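PDB 1OXX: glucose import ATP-binding protein GlcV from Sulfolobus solfataricus, which hydrolyses ATP to energise glucose uptake, serving as the nucleotide-binding subunit of the GlcSTUV ABC transporter. Local coordinates for residues K300-G305 with E321-T326. The protein carries 1 engineered substitution. Sequence-based numbering, arbitrary orientation.
Sequences KVKVIG and EEEIFT
K302 and E323 meet through a single pair of charged atoms, a compact example of a salt bridge from strand 294-307 to the residue just before strand 324-328, reaching past the strand between them. NZ of K302 lies 2.6 Å from OE2 of E323 in a hydrogen-bonded ion pair, the ammonium approaching nearly in line with the CD-OE2 bond. CE and CD of K302 also lie 3.5 and 3.7 Å from OE2 of E323, so the oxygen sits beside the end of the lysine chain, which runs across the glutamate at a slant. A water makes a second link between the segments: it accepts a hydrogen bond from K302 NZ at 2.5 Å and donates one to the carbonyl O of E321 at 2.8 Å.

Full extension makes this reach possible. The CA atoms of K302 and E323 are 8.6 Å apart, and K302 places CG anti to its N (chi1 175°) with every later torsion also near 180°. E323 starts with CG anti to its carbonyl carbon (chi1 -64°) and likewise runs straight to its carboxylate. Strand 310-317 lies between the two in the antiparallel sheet of the C-terminal domain; there K302 and V303 both face T314 in a classic beta bulge, while the carbonyl O of K302 bonds to S334 OG.

An alanine in place of E323 would probably leave the lysine ammonium without its carboxylate mate and its extended chain freer to swing. The negative charge of E321, whose OE2 is 6.6 Å from K302 NZ, could add longer-range attraction. At this exposed surface solvent should screen the charges, and the bridge is likely to contribute modestly, linking strand 294-307 to the loop that enters strand 324-328.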
ATOM      1  N   LYS A 300     -17.268  17.423  22.647  1.00  6.04           N
ATOM      2  CA  LYS A 300     -17.766  18.652  22.080  1.00  5.81           C
ATOM      3  C   LYS A 300     -17.253  18.763  20.655  1.00  6.51           C
ATOM      4  O   LYS A 300     -16.070  18.540  20.377  1.00  5.79           O
ATOM      5  CB  LYS A 300     -17.299  19.830  22.932  1.00  9.52           C
ATOM      6  CG  LYS A 300     -17.688  21.196  22.409  1.00 12.37           C
ATOM      7  CD  LYS A 300     -17.330  22.293  23.433  1.00 19.03           C
ATOM      8  CE  LYS A 300     -17.358  23.685  22.815  1.00 37.54           C
ATOM      9  NZ  LYS A 300     -17.059  24.749  23.815  0.50 46.47           N
ATOM     10  N   VAL A 301     -18.138  19.111  19.724  1.00  5.64           N
ATOM     11  CA  VAL A 301     -17.721  19.272  18.344  1.00  3.47           C
ATOM     12  C   VAL A 301     -16.775  20.464  18.177  1.00  4.15           C
ATOM     13  O   VAL A 301     -17.074  21.591  18.612  1.00  5.87           O
ATOM     14  CB  VAL A 301     -18.940  19.423  17.401  1.00  4.48           C
ATOM     15  CG1 VAL A 301     -18.496  19.579  15.999  1.00  5.51           C
ATOM     16  CG2 VAL A 301     -19.856  18.237  17.530  1.00  5.39           C
ATOM     17  N   LYS A 302     -15.615  20.195  17.588  1.00  6.32           N
ATOM     18  CA  LYS A 302     -14.613  21.226  17.332  1.00  5.08           C
ATOM     19  C   LYS A 302     -14.734  21.809  15.927  1.00  5.23           C
ATOM     20  O   LYS A 302     -14.699  23.038  15.745  1.00  7.33           O
ATOM     21  CB  LYS A 302     -13.224  20.620  17.511  1.00  8.35           C
ATOM     22  CG  LYS A 302     -12.100  21.557  17.166  1.00  9.84           C
ATOM     23  CD  LYS A 302     -10.767  20.866  17.362  1.00 11.99           C
ATOM     24  CE  LYS A 302      -9.604  21.797  17.084  1.00 14.86           C
ATOM     25  NZ  LYS A 302      -8.299  21.171  17.436  1.00 20.57           N
ATOM     26  N   VAL A 303     -14.825  20.939  14.921  1.00  5.30           N
ATOM     27  CA  VAL A 303     -14.872  21.392  13.538  1.00  4.66           C
ATOM     28  C   VAL A 303     -15.461  20.326  12.638  1.00  5.61           C
ATOM     29  O   VAL A 303     -15.362  19.131  12.919  1.00  6.04           O
ATOM     30  CB  VAL A 303     -13.457  21.770  13.067  1.00  6.90           C
ATOM     31  CG1 VAL A 303     -12.526  20.563  13.100  1.00  9.60           C
ATOM     32  CG2 VAL A 303     -13.487  22.469  11.702  1.00  7.78           C
ATOM     33  N   ILE A 304     -16.075  20.776  11.551  1.00  5.50           N
ATOM     34  CA  ILE A 304     -16.638  19.897  10.551  1.00  5.02           C
ATOM     35  C   ILE A 304     -15.999  20.142   9.207  1.00  6.48           C
ATOM     36  O   ILE A 304     -15.762  21.293   8.801  1.00  7.31           O
ATOM     37  CB  ILE A 304     -18.163  20.106  10.437  1.00  5.44           C
ATOM     38  CG1 ILE A 304     -18.841  19.852  11.781  1.00 12.25           C
ATOM     39  CG2 ILE A 304     -18.757  19.177   9.345  1.00  7.45           C
ATOM     40  CD1 ILE A 304     -20.290  20.140  11.758  1.00 13.89           C
ATOM     41  N   GLY A 305     -15.728  19.042   8.529  1.00  3.39           N
ATOM     42  CA  GLY A 305     -15.293  19.026   7.152  1.00  5.11           C
ATOM     43  C   GLY A 305     -16.330  18.310   6.301  1.00  6.89           C
ATOM     44  O   GLY A 305     -17.252  17.660   6.826  1.00  5.87           O
ATOM     45  N   GLU A 321      -7.469  18.303  24.612  1.00  7.89           N
ATOM     46  CA  GLU A 321      -7.287  18.752  23.236  1.00 10.86           C
ATOM     47  C   GLU A 321      -7.134  17.575  22.273  1.00 10.20           C
ATOM     48  O   GLU A 321      -6.932  17.785  21.072  1.00 10.32           O
ATOM     49  CB  GLU A 321      -6.085  19.693  23.127  1.00 13.70           C
ATOM     50  CG  GLU A 321      -6.304  20.993  23.883  1.00 17.43           C
ATOM     51  CD  GLU A 321      -5.125  21.942  23.794  1.00 38.26           C
ATOM     52  OE1 GLU A 321      -4.156  21.764  24.562  1.00 51.06           O
ATOM     53  OE2 GLU A 321      -5.173  22.875  22.963  1.00 56.90           O
ATOM     54  N   GLU A 322      -7.245  16.351  22.780  1.00  7.66           N
ATOM     55  CA  GLU A 322      -7.161  15.162  21.923  1.00 10.15           C
ATOM     56  C   GLU A 322      -8.370  15.137  21.016  1.00 11.23           C
ATOM     57  O   GLU A 322      -9.456  15.521  21.417  1.00 12.64           O
ATOM     58  CB  GLU A 322      -7.109  13.886  22.756  1.00  8.88           C
ATOM     59  CG  GLU A 322      -5.905  13.782  23.675  1.00  9.25           C
ATOM     60  CD  GLU A 322      -4.600  13.626  22.924  1.00 15.39           C
ATOM     61  OE1 GLU A 322      -3.780  14.567  22.925  1.00 24.80           O
ATOM     62  OE2 GLU A 322      -4.392  12.557  22.334  1.00 17.74           O
ATOM     63  N   GLU A 323      -8.170  14.687  19.787  1.00 13.67           N
ATOM     64  CA  GLU A 323      -9.251  14.693  18.806  1.00  9.99           C
ATOM     65  C   GLU A 323      -9.709  13.312  18.375  1.00 12.03           C
ATOM     66  O   GLU A 323      -8.937  12.348  18.339  1.00 10.24           O
ATOM     67  CB  GLU A 323      -8.806  15.437  17.556  1.00 10.92           C
ATOM     68  CG  GLU A 323      -8.516  16.912  17.770  1.00 17.02           C
ATOM     69  CD  GLU A 323      -7.950  17.591  16.537  1.00 16.44           C
ATOM     70  OE1 GLU A 323      -7.664  16.908  15.526  1.00 20.04           O
ATOM     71  OE2 GLU A 323      -7.773  18.825  16.584  1.00 25.84           O
ATOM     72  N   ILE A 324     -10.994  13.240  18.039  1.00  7.42           N
ATOM     73  CA  ILE A 324     -11.581  12.073  17.421  1.00  7.71           C
ATOM     74  C   ILE A 324     -12.449  12.581  16.269  1.00  5.47           C
ATOM     75  O   ILE A 324     -13.310  13.471  16.442  1.00  7.09           O
ATOM     76  CB  ILE A 324     -12.454  11.284  18.381  1.00  6.02           C
ATOM     77  CG1 ILE A 324     -11.612  10.598  19.449  1.00 11.42           C
ATOM     78  CG2 ILE A 324     -13.258  10.270  17.619  1.00 13.59           C
ATOM     79  CD1 ILE A 324     -12.475   9.854  20.446  1.00 14.02           C
ATOM     80  N   PHE A 325     -12.194  12.052  15.080  1.00  5.14           N
ATOM     81  CA  PHE A 325     -13.076  12.326  13.956  1.00  6.99           C
ATOM     82  C   PHE A 325     -13.808  11.077  13.512  1.00  6.41           C
ATOM     83  O   PHE A 325     -13.356   9.929  13.709  1.00  7.04           O
ATOM     84  CB  PHE A 325     -12.357  12.983  12.767  1.00  5.19           C
ATOM     85  CG  PHE A 325     -11.361  12.100  12.078  1.00  9.24           C
ATOM     86  CD1 PHE A 325     -11.733  11.305  11.015  1.00 10.59           C
ATOM     87  CD2 PHE A 325     -10.052  12.059  12.511  1.00 11.43           C
ATOM     88  CE1 PHE A 325     -10.800  10.476  10.398  1.00 13.77           C
ATOM     89  CE2 PHE A 325      -9.127  11.236  11.902  1.00 15.71           C
ATOM     90  CZ  PHE A 325      -9.507  10.452  10.839  1.00 13.22           C
ATOM     91  N   THR A 326     -14.969  11.313  12.929  1.00  5.35           N
ATOM     92  CA  THR A 326     -15.794  10.260  12.389  1.00  4.95           C
ATOM     93  C   THR A 326     -16.600  10.851  11.230  1.00  6.13           C
ATOM     94  O   THR A 326     -16.622  12.071  11.040  1.00  6.18           O
ATOM     95  CB  THR A 326     -16.716   9.689  13.474  1.00  7.43           C
ATOM     96  OG1 THR A 326     -17.363   8.517  12.972  1.00  7.73           O
ATOM     97  CG2 THR A 326     -17.849  10.639  13.780  1.00 10.00           C
TER
HETATM   98  O   HOH W   1      -7.515  20.006  19.528  1.00 29.34           O